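Local coordinates for fibrinogen binding protein (Staphylococcus aureus subsp. aureus Mu50, PDB 3DOA) that probably binds fibrinogen and may also act in ribosome-associated quality control, as NFACT proteins do, at residues His167-Tyr172 with Asn196-Phe201; Tyr172-Ala177 with Glu223-Val228; Asp96-Ile101 with Tyr160-Thr165. All blocks are in the same frame, centred on the assembly; numbering follows the deposited sequence.

Contact 1 (His167-Tyr172 with Asn196-Phe201)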
ATOM      1  N   HIS A 167     -15.620   8.375  -4.556  1.00 81.41           N
ATOM      2  CA  HIS A 167     -16.164   8.841  -3.320  1.00 79.88           C
ATOM      3  C   HIS A 167     -16.575   7.597  -2.602  1.00 75.02           C
ATOM      4  O   HIS A 167     -17.737   7.253  -2.549  1.00 74.94           O
ATOM      5  CB  HIS A 167     -17.391   9.687  -3.580  1.00 81.38           C
ATOM      6  N   LYS A 168     -15.593   6.913  -2.057  1.00 69.80           N
ATOM      7  CA  LYS A 168     -15.830   5.742  -1.279  1.00 65.51           C
ATOM      8  C   LYS A 168     -15.706   6.192   0.143  1.00 64.26           C
ATOM      9  O   LYS A 168     -15.405   7.331   0.390  1.00 63.98           O
ATOM     10  CB  LYS A 168     -14.772   4.712  -1.589  1.00 65.08           C
ATOM     11  CG  LYS A 168     -14.846   4.160  -2.964  1.00 63.18           C
ATOM     12  CD  LYS A 168     -14.425   2.729  -2.973  1.00 61.15           C
ATOM     13  CE  LYS A 168     -13.790   2.342  -4.251  1.00 59.96           C
ATOM     14  NZ  LYS A 168     -14.566   1.363  -4.997  1.00 54.43           N
ATOM     15  N   ILE A 169     -15.949   5.297   1.083  1.00 61.69           N
ATOM     16  CA  ILE A 169     -15.874   5.632   2.479  1.00 60.60           C
ATOM     17  C   ILE A 169     -14.744   4.888   3.119  1.00 59.72           C
ATOM     18  O   ILE A 169     -14.367   3.835   2.672  1.00 59.04           O
ATOM     19  CB  ILE A 169     -17.136   5.265   3.194  1.00 60.03           C
ATOM     20  CG1 ILE A 169     -18.285   6.074   2.652  1.00 59.71           C
ATOM     21  CG2 ILE A 169     -17.007   5.589   4.622  1.00 59.13           C
ATOM     22  CD1 ILE A 169     -19.325   5.264   2.001  1.00 60.27           C
ATOM     23  N   ASN A 170     -14.184   5.467   4.162  1.00 58.73           N
ATOM     24  CA  ASN A 170     -13.093   4.841   4.885  1.00 58.04           C
ATOM     25  C   ASN A 170     -13.733   3.868   5.914  1.00 57.38           C
ATOM     26  O   ASN A 170     -14.437   4.275   6.859  1.00 56.01           O
ATOM     27  CB  ASN A 170     -12.151   5.869   5.542  1.00 57.08           C
ATOM     28  CG  ASN A 170     -10.854   5.235   6.135  1.00 58.65           C
ATOM     29  OD1 ASN A 170     -10.850   4.149   6.736  1.00 62.59           O
ATOM     30  ND2 ASN A 170      -9.747   5.919   5.948  1.00 60.85           N
ATOM     31  N   PRO A 171     -13.493   2.567   5.711  1.00 56.90           N
ATOM     32  CA  PRO A 171     -14.031   1.610   6.592  1.00 57.10           C
ATOM     33  C   PRO A 171     -13.634   1.874   8.002  1.00 57.21           C
ATOM     34  O   PRO A 171     -14.321   1.403   8.902  1.00 59.25           O
ATOM     35  CB  PRO A 171     -13.416   0.307   6.119  1.00 56.60           C
ATOM     36  CG  PRO A 171     -12.333   0.666   5.313  1.00 57.11           C
ATOM     37  CD  PRO A 171     -12.713   1.909   4.661  1.00 57.22           C
ATOM     38  N   TYR A 172     -12.559   2.600   8.247  1.00 56.42           N
ATOM     39  CA  TYR A 172     -12.257   2.871   9.634  1.00 55.94           C
ATOM     40  C   TYR A 172     -13.117   3.966  10.200  1.00 56.09           C
ATOM     41  O   TYR A 172     -13.138   4.110  11.374  1.00 56.96           O
ATOM     42  CB  TYR A 172     -10.797   3.178   9.825  1.00 55.58           C
ATOM     43  CG  TYR A 172      -9.974   1.988   9.575  1.00 54.93           C
ATOM     44  CD1 TYR A 172      -9.873   0.999  10.553  1.00 56.22           C
ATOM     45  CD2 TYR A 172      -9.313   1.810   8.372  1.00 55.81           C
ATOM     46  CE1 TYR A 172      -9.160  -0.155  10.353  1.00 55.35           C
ATOM     47  CE2 TYR A 172      -8.566   0.640   8.150  1.00 56.67           C
ATOM     48  CZ  TYR A 172      -8.511  -0.330   9.161  1.00 56.18           C
ATOM     49  OH  TYR A 172      -7.800  -1.467   9.006  1.00 55.80           O
ATOM     50  N   ASN A 196     -17.621  -2.016  -3.633  1.00 55.87           N
ATOM     51  CA  ASN A 196     -17.928  -0.767  -4.281  1.00 57.39           C
ATOM     52  C   ASN A 196     -17.996   0.426  -3.372  1.00 58.16           C
ATOM     53  O   ASN A 196     -17.979   1.509  -3.881  1.00 57.65           O
ATOM     54  CB  ASN A 196     -19.303  -0.793  -4.983  1.00 58.19           C
ATOM     55  CG  ASN A 196     -19.403  -1.850  -6.024  1.00 58.66           C
ATOM     56  OD1 ASN A 196     -18.417  -2.153  -6.691  1.00 57.74           O
ATOM     57  ND2 ASN A 196     -20.593  -2.456  -6.146  1.00 60.48           N
ATOM     58  N   GLN A 197     -18.169   0.277  -2.063  1.00 59.58           N
ATOM     59  CA  GLN A 197     -18.435   1.478  -1.257  1.00 60.35           C
ATOM     60  C   GLN A 197     -17.317   1.870  -0.347  1.00 61.19           C
ATOM     61  O   GLN A 197     -17.326   2.990   0.203  1.00 61.90           O
ATOM     62  CB  GLN A 197     -19.689   1.327  -0.400  1.00 61.18           C
ATOM     63  CG  GLN A 197     -20.864   2.163  -0.919  1.00 63.47           C
ATOM     64  CD  GLN A 197     -21.900   1.282  -1.616  1.00 65.44           C
ATOM     65  OE1 GLN A 197     -23.089   1.598  -1.626  1.00 65.09           O
ATOM     66  NE2 GLN A 197     -21.452   0.144  -2.160  1.00 66.60           N
ATOM     67  N   PHE A 198     -16.366   0.963  -0.176  1.00 61.74           N
ATOM     68  CA  PHE A 198     -15.360   1.109   0.862  1.00 62.50           C
ATOM     69  C   PHE A 198     -13.960   1.187   0.305  1.00 62.01           C
ATOM     70  O   PHE A 198     -13.543   0.364  -0.510  1.00 60.95           O
ATOM     71  CB  PHE A 198     -15.580   0.008   1.916  1.00 63.24           C
ATOM     72  CG  PHE A 198     -16.814   0.249   2.719  1.00 63.23           C
ATOM     73  CD1 PHE A 198     -16.787   1.104   3.813  1.00 64.85           C
ATOM     74  CD2 PHE A 198     -18.031  -0.240   2.304  1.00 64.94           C
ATOM     75  CE1 PHE A 198     -17.960   1.402   4.562  1.00 64.76           C
ATOM     76  CE2 PHE A 198     -19.224   0.048   3.038  1.00 65.67           C
ATOM     77  CZ  PHE A 198     -19.174   0.866   4.174  1.00 65.71           C
ATOM     78  N   GLU A 199     -13.284   2.259   0.706  1.00 63.23           N
ATOM     79  CA  GLU A 199     -11.927   2.632   0.206  1.00 63.40           C
ATOM     80  C   GLU A 199     -10.933   1.582   0.624  1.00 61.53           C
ATOM     81  O   GLU A 199     -10.871   1.139   1.778  1.00 60.87           O
ATOM     82  CB  GLU A 199     -11.503   4.050   0.737  1.00 64.68           C
ATOM     83  CG  GLU A 199     -10.013   4.560   0.423  1.00 65.60           C
ATOM     84  CD  GLU A 199      -9.597   5.946   1.094  1.00 67.04           C
ATOM     85  OE1 GLU A 199     -10.045   6.307   2.244  1.00 68.38           O
ATOM     86  OE2 GLU A 199      -8.770   6.668   0.431  1.00 72.60           O
ATOM     87  N   GLY A 200     -10.152   1.156  -0.324  1.00 60.14           N
ATOM     88  CA  GLY A 200      -9.129   0.184  -0.001  1.00 59.79           C
ATOM     89  C   GLY A 200      -9.531  -1.253   0.253  1.00 59.49           C
ATOM     90  O   GLY A 200      -8.683  -2.060   0.637  1.00 60.69           O
ATOM     91  N   PHE A 201     -10.788  -1.602   0.025  1.00 58.81           N
ATOM     92  CA  PHE A 201     -11.210  -3.002   0.117  1.00 58.07           C
ATOM     93  C   PHE A 201     -10.798  -3.835  -1.095  1.00 57.71           C
ATOM     94  O   PHE A 201     -10.481  -3.294  -2.151  1.00 58.91           O
ATOM     95  CB  PHE A 201     -12.720  -3.091   0.309  1.00 57.64           C
ATOM     96  CG  PHE A 201     -13.168  -3.052   1.758  1.00 57.73           C
ATOM     97  CD1 PHE A 201     -12.245  -3.003   2.820  1.00 56.03           C
ATOM     98  CD2 PHE A 201     -14.526  -3.145   2.055  1.00 56.26           C
ATOM     99  CE1 PHE A 201     -12.676  -3.005   4.135  1.00 55.74           C
ATOM    100  CE2 PHE A 201     -14.946  -3.143   3.358  1.00 55.47           C
ATOM    101  CZ  PHE A 201     -14.014  -3.072   4.398  1.00 56.16           C
TER
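I169 and F198 face each other in an isolated parallel beta bridge, their CA atoms 4.8 Å apart, which ties the long loop before helix 176-179 to residues 196-201. I169 spans two residues of its partner: its N gives a hydrogen bond to Q197 O (2.8 Å), and its O takes one from E199 N. Just past the bridge the second chain swings round in a type II turn from F198 to F201, with G200 at its corner.

K168 lays its bent chain across the backbone of F198 and E199. The bridge sets the two backbones so that K168 CB lies by E199 N; from there CG, anti to the carbonyl carbon (chi1 -68°), leads on to CD, which comes 3.5 Å from F198 O, while NZ reaches back to a weak hydrogen bond with L195 O of helix 190-197. I169 CB packs against F198 CE1 (4.2 Å), and P171 CA lies obliquely to the same ring.

P171 is buried. Its CD rests 3.5 Å from E199 O, a carbonyl that also accepts from N95 ND2, and its CB meets F201 CZ at 3.8 Å, the proline and phenylalanine side chains passing one another antiparallel. F225 and M229 of helix 220-232 close in on this proline and on F201.

N170 crosses E199 with the amide and carboxylate planes 87° apart, the pair touching without a hydrogen bond. The amide works on its own chain instead: CG stands anti to the backbone N (chi1 -171°), and OD1 accepts from Y172 N at 2.8 Å in an Asx turn.

Contact 2 (Tyr172-Ala177 with Glu223-Val228)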
ATOM      1  N   TYR A 172     -12.559   2.600   8.247  1.00 56.42           N
ATOM      2  CA  TYR A 172     -12.257   2.871   9.634  1.00 55.94           C
ATOM      3  C   TYR A 172     -13.117   3.966  10.200  1.00 56.09           C
ATOM      4  O   TYR A 172     -13.138   4.110  11.374  1.00 56.96           O
ATOM      5  CB  TYR A 172     -10.797   3.178   9.825  1.00 55.58           C
ATOM      6  CG  TYR A 172      -9.974   1.988   9.575  1.00 54.93           C
ATOM      7  CD1 TYR A 172      -9.873   0.999  10.553  1.00 56.22           C
ATOM      8  CD2 TYR A 172      -9.313   1.810   8.372  1.00 55.81           C
ATOM      9  CE1 TYR A 172      -9.160  -0.155  10.353  1.00 55.35           C
ATOM     10  CE2 TYR A 172      -8.566   0.640   8.150  1.00 56.67           C
ATOM     11  CZ  TYR A 172      -8.511  -0.330   9.161  1.00 56.18           C
ATOM     12  OH  TYR A 172      -7.800  -1.467   9.006  1.00 55.80           O
ATOM     13  N   ASP A 173     -13.850   4.728   9.394  1.00 56.70           N
ATOM     14  CA  ASP A 173     -14.596   5.900   9.913  1.00 56.94           C
ATOM     15  C   ASP A 173     -16.069   5.604  10.153  1.00 57.10           C
ATOM     16  O   ASP A 173     -16.901   6.490  10.323  1.00 56.92           O
ATOM     17  CB  ASP A 173     -14.479   7.056   8.927  1.00 57.07           C
ATOM     18  CG  ASP A 173     -13.030   7.585   8.790  1.00 59.70           C
ATOM     19  OD1 ASP A 173     -12.103   7.318   9.631  1.00 60.73           O
ATOM     20  OD2 ASP A 173     -12.814   8.309   7.794  1.00 64.57           O
ATOM     21  N   ILE A 174     -16.403   4.326  10.174  1.00 57.50           N
ATOM     22  CA  ILE A 174     -17.793   3.920  10.056  1.00 56.84           C
ATOM     23  C   ILE A 174     -17.960   2.720  10.962  1.00 56.45           C
ATOM     24  O   ILE A 174     -16.976   1.987  11.192  1.00 56.87           O
ATOM     25  CB  ILE A 174     -18.096   3.612   8.593  1.00 56.70           C
ATOM     26  CG1 ILE A 174     -19.570   3.329   8.412  1.00 57.77           C
ATOM     27  CG2 ILE A 174     -17.216   2.459   8.074  1.00 55.22           C
ATOM     28  CD1 ILE A 174     -20.032   3.564   6.984  1.00 57.91           C
ATOM     29  N   THR A 175     -19.142   2.593  11.561  1.00 55.75           N
ATOM     30  CA  THR A 175     -19.465   1.422  12.373  1.00 55.67           C
ATOM     31  C   THR A 175     -20.295   0.481  11.542  1.00 56.37           C
ATOM     32  O   THR A 175     -20.838   0.869  10.484  1.00 56.76           O
ATOM     33  CB  THR A 175     -20.266   1.733  13.621  1.00 55.12           C
ATOM     34  OG1 THR A 175     -21.495   2.382  13.284  1.00 51.68           O
ATOM     35  CG2 THR A 175     -19.469   2.573  14.479  1.00 53.75           C
ATOM     36  N   GLY A 176     -20.404  -0.751  12.021  1.00 55.97           N
ATOM     37  CA  GLY A 176     -21.172  -1.749  11.279  1.00 55.00           C
ATOM     38  C   GLY A 176     -22.626  -1.348  11.163  1.00 54.36           C
ATOM     39  O   GLY A 176     -23.246  -1.538  10.095  1.00 53.31           O
ATOM     40  N   ALA A 177     -23.179  -0.800  12.264  1.00 53.85           N
ATOM     41  CA  ALA A 177     -24.594  -0.384  12.270  1.00 53.00           C
ATOM     42  C   ALA A 177     -24.798   0.582  11.123  1.00 53.34           C
ATOM     43  O   ALA A 177     -25.826   0.548  10.499  1.00 53.45           O
ATOM     44  CB  ALA A 177     -24.950   0.256  13.524  1.00 51.26           C
ATOM     45  N   GLU A 223     -22.089  -7.113  12.632  1.00 49.09           N
ATOM     46  CA  GLU A 223     -21.232  -7.965  13.459  1.00 49.82           C
ATOM     47  C   GLU A 223     -20.009  -8.431  12.699  1.00 49.23           C
ATOM     48  O   GLU A 223     -18.918  -8.425  13.230  1.00 48.47           O
ATOM     49  CB  GLU A 223     -22.018  -9.214  13.859  1.00 49.45           C
ATOM     50  CG  GLU A 223     -22.718  -9.168  15.154  1.00 50.59           C
ATOM     51  CD  GLU A 223     -24.045  -9.928  15.140  1.00 53.79           C
ATOM     52  OE1 GLU A 223     -24.142 -10.974  14.430  1.00 64.29           O
ATOM     53  OE2 GLU A 223     -25.006  -9.493  15.843  1.00 58.16           O
ATOM     54  N   ALA A 224     -20.212  -8.881  11.469  1.00 49.72           N
ATOM     55  CA  ALA A 224     -19.111  -9.406  10.680  1.00 51.44           C
ATOM     56  C   ALA A 224     -18.085  -8.276  10.423  1.00 52.85           C
ATOM     57  O   ALA A 224     -16.906  -8.330  10.825  1.00 53.64           O
ATOM     58  CB  ALA A 224     -19.645 -10.007   9.355  1.00 51.49           C
ATOM     59  N   PHE A 225     -18.575  -7.212   9.797  1.00 53.76           N
ATOM     60  CA  PHE A 225     -17.805  -6.020   9.591  1.00 53.65           C
ATOM     61  C   PHE A 225     -16.962  -5.619  10.834  1.00 54.04           C
ATOM     62  O   PHE A 225     -15.717  -5.572  10.764  1.00 54.85           O
ATOM     63  CB  PHE A 225     -18.741  -4.909   9.185  1.00 54.17           C
ATOM     64  CG  PHE A 225     -18.029  -3.658   8.767  1.00 56.69           C
ATOM     65  CD1 PHE A 225     -17.680  -3.439   7.430  1.00 58.37           C
ATOM     66  CD2 PHE A 225     -17.696  -2.677   9.689  1.00 57.51           C
ATOM     67  CE1 PHE A 225     -16.993  -2.245   7.039  1.00 55.01           C
ATOM     68  CE2 PHE A 225     -17.037  -1.509   9.267  1.00 56.52           C
ATOM     69  CZ  PHE A 225     -16.676  -1.323   7.957  1.00 53.46           C
ATOM     70  N   ASP A 226     -17.619  -5.356  11.959  1.00 53.01           N
ATOM     71  CA  ASP A 226     -16.903  -4.895  13.111  1.00 53.07           C
ATOM     72  C   ASP A 226     -15.838  -5.931  13.489  1.00 53.38           C
ATOM     73  O   ASP A 226     -14.639  -5.613  13.588  1.00 53.49           O
ATOM     74  CB  ASP A 226     -17.864  -4.567  14.252  1.00 52.40           C
ATOM     75  CG  ASP A 226     -18.691  -3.250  14.002  1.00 53.38           C
ATOM     76  OD1 ASP A 226     -18.282  -2.352  13.134  1.00 51.35           O
ATOM     77  OD2 ASP A 226     -19.758  -3.131  14.703  1.00 48.55           O
ATOM     78  N   GLU A 227     -16.245  -7.186  13.594  1.00 54.03           N
ATOM     79  CA  GLU A 227     -15.324  -8.249  13.943  1.00 54.36           C
ATOM     80  C   GLU A 227     -14.076  -8.160  13.076  1.00 54.28           C
ATOM     81  O   GLU A 227     -12.943  -8.169  13.557  1.00 54.29           O
ATOM     82  CB  GLU A 227     -15.990  -9.590  13.736  1.00 54.35           C
ATOM     83  CG  GLU A 227     -15.439 -10.691  14.642  1.00 56.78           C
ATOM     84  CD  GLU A 227     -15.771 -12.149  14.182  1.00 57.35           C
ATOM     85  OE1 GLU A 227     -16.476 -12.879  14.977  1.00 59.61           O
ATOM     86  OE2 GLU A 227     -15.294 -12.549  13.053  1.00 58.50           O
ATOM     87  N   VAL A 228     -14.266  -8.042  11.779  1.00 54.34           N
ATOM     88  CA  VAL A 228     -13.097  -8.032  10.908  1.00 54.56           C
ATOM     89  C   VAL A 228     -12.242  -6.791  11.061  1.00 54.31           C
ATOM     90  O   VAL A 228     -11.031  -6.909  11.116  1.00 53.90           O
ATOM     91  CB  VAL A 228     -13.469  -8.198   9.441  1.00 54.76           C
ATOM     92  CG1 VAL A 228     -12.263  -7.869   8.531  1.00 55.28           C
ATOM     93  CG2 VAL A 228     -13.908  -9.606   9.226  1.00 54.18           C
TER
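F225, on the side of helix 220-232, packs against I174 and G176 at the start of helix 176-179, so the contact is a helix side meeting a helix N-terminus. With CG anti to the backbone N (chi1 -172°), the ring reaches the incoming chain: CD2 comes within 3.9 Å of G176 CA, and CZ within 3.8 Å of I174 CG2. The I174 side chain crosses the phenylalanine at about a right angle; I174 also touches Y182 and F198, which carry the apolar patch onward.

G176 is the first residue of its helix, right after the N-cap T175, whose hydroxyl caps a backbone N further on. Having no side chain, the glycine lets the two backbones approach closely, with its CA 5.6 Å from D226 CA.

D226 lies one residue beyond F225 and is otherwise exposed. Its carboxylate bends back to the helix start, where its negative charge would suit the amino end of the helix dipole. D226 OD1 lies in the plane of the F225 ring, at its edge, and takes a weak hydrogen bond from G176 N, 2.9 Å long but bent to 126°.

Contact 3 (Asp96-Ile101 with Tyr160-Thr165)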
ATOM      1  N   ASP A  96      -6.578   4.215   1.452  1.00 60.99           N
ATOM      2  CA  ASP A  96      -6.315   3.977   0.044  1.00 61.06           C
ATOM      3  C   ASP A  96      -5.030   3.228  -0.094  1.00 60.43           C
ATOM      4  O   ASP A  96      -4.372   2.986   0.889  1.00 59.12           O
ATOM      5  CB  ASP A  96      -6.306   5.252  -0.805  1.00 60.77           C
ATOM      6  CG  ASP A  96      -6.454   4.936  -2.310  1.00 63.14           C
ATOM      7  OD1 ASP A  96      -6.777   3.758  -2.619  1.00 68.10           O
ATOM      8  OD2 ASP A  96      -6.233   5.793  -3.215  1.00 65.50           O
ATOM      9  N   ARG A  97      -4.747   2.784  -1.310  1.00 61.62           N
ATOM     10  CA  ARG A  97      -3.518   2.062  -1.655  1.00 64.01           C
ATOM     11  C   ARG A  97      -2.372   3.058  -2.140  1.00 63.98           C
ATOM     12  O   ARG A  97      -1.821   2.968  -3.276  1.00 62.52           O
ATOM     13  CB  ARG A  97      -3.776   1.012  -2.761  1.00 65.42           C
ATOM     14  CG  ARG A  97      -4.758  -0.136  -2.516  1.00 65.65           C
ATOM     15  CD  ARG A  97      -5.588  -0.389  -3.836  1.00 68.64           C
ATOM     16  NE  ARG A  97      -6.077  -1.771  -3.867  1.00 74.49           N
ATOM     17  CZ  ARG A  97      -7.316  -2.240  -3.529  1.00 78.19           C
ATOM     18  NH1 ARG A  97      -8.321  -1.422  -3.159  1.00 79.05           N
ATOM     19  NH2 ARG A  97      -7.566  -3.565  -3.589  1.00 75.89           N
ATOM     20  N   ARG A  98      -2.031   3.933  -1.193  1.00 64.13           N
ATOM     21  CA  ARG A  98      -1.179   5.067  -1.330  1.00 64.57           C
ATOM     22  C   ARG A  98      -0.334   5.313  -0.060  1.00 64.32           C
ATOM     23  O   ARG A  98      -0.848   5.444   1.071  1.00 63.18           O
ATOM     24  CB  ARG A  98      -2.034   6.274  -1.575  1.00 64.62           C
ATOM     25  CG  ARG A  98      -2.463   6.367  -2.979  1.00 66.51           C
ATOM     26  CD  ARG A  98      -3.705   7.229  -3.169  1.00 67.98           C
ATOM     27  NE  ARG A  98      -3.438   8.666  -3.166  1.00 70.82           N
ATOM     28  CZ  ARG A  98      -4.235   9.579  -2.601  1.00 72.02           C
ATOM     29  NH1 ARG A  98      -5.341   9.210  -1.978  1.00 70.08           N
ATOM     30  NH2 ARG A  98      -3.920  10.878  -2.654  1.00 74.67           N
ATOM     31  N   ILE A  99       0.974   5.363  -0.288  1.00 63.89           N
ATOM     32  CA  ILE A  99       1.917   5.690   0.736  1.00 63.37           C
ATOM     33  C   ILE A  99       2.734   6.931   0.258  1.00 63.03           C
ATOM     34  O   ILE A  99       3.119   7.060  -0.920  1.00 61.85           O
ATOM     35  CB  ILE A  99       2.872   4.526   1.034  1.00 63.81           C
ATOM     36  CG1 ILE A  99       2.110   3.187   1.112  1.00 65.37           C
ATOM     37  CG2 ILE A  99       3.635   4.796   2.342  1.00 63.47           C
ATOM     38  CD1 ILE A  99       2.046   2.366  -0.201  1.00 66.90           C
ATOM     39  N   GLU A 100       2.954   7.818   1.236  1.00 61.99           N
ATOM     40  CA  GLU A 100       3.667   9.038   1.121  1.00 60.89           C
ATOM     41  C   GLU A 100       4.782   9.028   2.171  1.00 60.31           C
ATOM     42  O   GLU A 100       4.526   8.932   3.400  1.00 60.20           O
ATOM     43  CB  GLU A 100       2.707  10.178   1.353  1.00 60.38           C
ATOM     44  CG  GLU A 100       1.792  10.348   0.209  1.00 61.02           C
ATOM     45  CD  GLU A 100       1.171  11.749   0.079  1.00 62.14           C
ATOM     46  OE1 GLU A 100       1.540  12.716   0.796  1.00 62.87           O
ATOM     47  OE2 GLU A 100       0.296  11.865  -0.798  1.00 64.97           O
ATOM     48  N   ILE A 101       6.015   9.102   1.670  1.00 59.15           N
ATOM     49  CA  ILE A 101       7.174   9.257   2.509  1.00 58.72           C
ATOM     50  C   ILE A 101       7.650  10.682   2.350  1.00 58.80           C
ATOM     51  O   ILE A 101       7.876  11.135   1.225  1.00 58.69           O
ATOM     52  CB  ILE A 101       8.337   8.374   2.098  1.00 59.08           C
ATOM     53  CG1 ILE A 101       7.861   6.937   1.880  1.00 57.20           C
ATOM     54  CG2 ILE A 101       9.436   8.477   3.152  1.00 58.05           C
ATOM     55  CD1 ILE A 101       8.752   6.159   0.959  1.00 55.61           C
ATOM     56  N   TYR A 160       0.354  17.601  -8.039  1.00 57.15           N
ATOM     57  CA  TYR A 160      -0.236  16.278  -7.801  1.00 58.02           C
ATOM     58  C   TYR A 160      -1.647  16.355  -7.285  1.00 58.53           C
ATOM     59  O   TYR A 160      -1.919  17.000  -6.276  1.00 57.47           O
ATOM     60  CB  TYR A 160       0.540  15.501  -6.783  1.00 57.28           C
ATOM     61  CG  TYR A 160      -0.042  14.145  -6.375  1.00 57.10           C
ATOM     62  CD1 TYR A 160       0.451  12.964  -6.914  1.00 57.09           C
ATOM     63  CD2 TYR A 160      -0.986  14.033  -5.377  1.00 57.95           C
ATOM     64  CE1 TYR A 160      -0.012  11.736  -6.523  1.00 57.83           C
ATOM     65  CE2 TYR A 160      -1.460  12.787  -4.969  1.00 58.31           C
ATOM     66  CZ  TYR A 160      -0.967  11.639  -5.551  1.00 57.74           C
ATOM     67  OH  TYR A 160      -1.388  10.405  -5.135  1.00 55.97           O
ATOM     68  N   GLU A 161      -2.477  15.551  -7.943  1.00 60.42           N
ATOM     69  CA  GLU A 161      -3.857  15.256  -7.593  1.00 61.55           C
ATOM     70  C   GLU A 161      -4.079  13.776  -7.382  1.00 62.24           C
ATOM     71  O   GLU A 161      -3.659  12.958  -8.173  1.00 60.46           O
ATOM     72  CB  GLU A 161      -4.754  15.635  -8.741  1.00 61.26           C
ATOM     73  CG  GLU A 161      -4.641  17.034  -9.144  1.00 62.95           C
ATOM     74  CD  GLU A 161      -5.886  17.773  -8.856  1.00 65.87           C
ATOM     75  OE1 GLU A 161      -6.759  17.780  -9.737  1.00 72.76           O
ATOM     76  OE2 GLU A 161      -6.001  18.334  -7.752  1.00 71.52           O
ATOM     77  N   ALA A 162      -4.758  13.440  -6.290  1.00 64.04           N
ATOM     78  CA  ALA A 162      -5.048  12.047  -5.969  1.00 65.97           C
ATOM     79  C   ALA A 162      -5.701  11.335  -7.148  1.00 66.86           C
ATOM     80  O   ALA A 162      -6.024  11.957  -8.160  1.00 66.24           O
ATOM     81  CB  ALA A 162      -5.936  11.961  -4.736  1.00 65.07           C
ATOM     82  N   PRO A 163      -5.891  10.027  -7.012  1.00 68.90           N
ATOM     83  CA  PRO A 163      -6.510   9.223  -8.072  1.00 70.17           C
ATOM     84  C   PRO A 163      -7.981   9.576  -8.264  1.00 71.79           C
ATOM     85  O   PRO A 163      -8.541  10.337  -7.476  1.00 70.69           O
ATOM     86  CB  PRO A 163      -6.376   7.794  -7.544  1.00 69.47           C
ATOM     87  CG  PRO A 163      -5.174   7.833  -6.668  1.00 69.02           C
ATOM     88  CD  PRO A 163      -5.175   9.194  -6.030  1.00 68.27           C
ATOM     89  N   PRO A 164      -8.595   9.023  -9.305  1.00 74.52           N
ATOM     90  CA  PRO A 164     -10.009   9.285  -9.594  1.00 75.69           C
ATOM     91  C   PRO A 164     -10.868   9.184  -8.339  1.00 77.42           C
ATOM     92  O   PRO A 164     -11.214  10.204  -7.745  1.00 78.39           O
ATOM     93  CB  PRO A 164     -10.373   8.168 -10.572  1.00 76.24           C
ATOM     94  CG  PRO A 164      -9.093   7.838 -11.253  1.00 75.63           C
ATOM     95  CD  PRO A 164      -8.019   8.018 -10.217  1.00 74.97           C
ATOM     96  N   THR A 165     -11.207   7.961  -7.945  1.00 20.00           N
ATOM     97  CA  THR A 165     -12.024   7.736  -6.758  1.00 20.00           C
ATOM     98  C   THR A 165     -13.509   7.720  -7.102  1.00 20.00           C
ATOM     99  O   THR A 165     -13.933   8.308  -8.097  1.00 20.00           O
ATOM    100  CB  THR A 165     -11.766   8.811  -5.685  1.00 20.00           C
ATOM    101  OG1 THR A 165     -11.005   8.244  -4.611  1.00 20.00           O
ATOM    102  CG2 THR A 165     -13.083   9.345  -5.141  1.00 20.00           C
TER
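R98, at the first position of strand 98-106, rises from the five-stranded antiparallel sheet to meet Y160, A162 and P163 in the loop that passes over it.

Aliphatic carbons cover one face of the guanidinium. P163 CD sits 3.4 Å above its plane, offset toward the rim, and A162 CB covers the same face on the NH2 side. Lower down, P163 CG packs on R98 CD (3.8 Å). The kink at chi3 (80°) turns the flat group so that a face, and not an edge, is offered to the proline.

The polar part lies at the guanidinium edge. R98 NE gives a weak hydrogen bond to Y160 OH, 3.3 Å long. The two side chains approach head-on: Y160 OH lies at the guanidinium edge and R98 NH2 at the ring edge, the planes being 15° apart. The stronger partner of Y160 OH is E120 OE2 on strand 112-120, and the Y160 ring rests on I118, I129 and V131.

Charge adds a looser link: R98 NH1 and D96 OD2 form a long salt bridge, 3.7 Å, from the first strand residue to the loop residue two places before it.

With D96 on one side and the E120–Y160 pair on another, R98 is held by several weak interactions, and the nearby carboxylates would probably offset part of its positive charge while P163 and A162 cover one face.

In the fold
All three contacts are partly buried, but their centres lie at different depths, about 10 Å from the chain centre for contact 3, 15 Å for contact 1 and 21 Å for contact 2. Contacts 1 and 2 join the surroundings of helices 176-179, 190-197 and 220-232 and run into each other: they share Y172, F225 touches both P171 and F201, and I174 reaches F198. Contact 3 sits on the five-stranded sheet and touches contact 1 through the R97 NH1–F201 O hydrogen bond. Chemistry follows place: paired backbones in contact 1, an aromatic ring with one weak carboxylate bond at a helix start in contact 2, and in contact 3 an arginine covered by proline and alanine carbons, with weak polar partners at its edge.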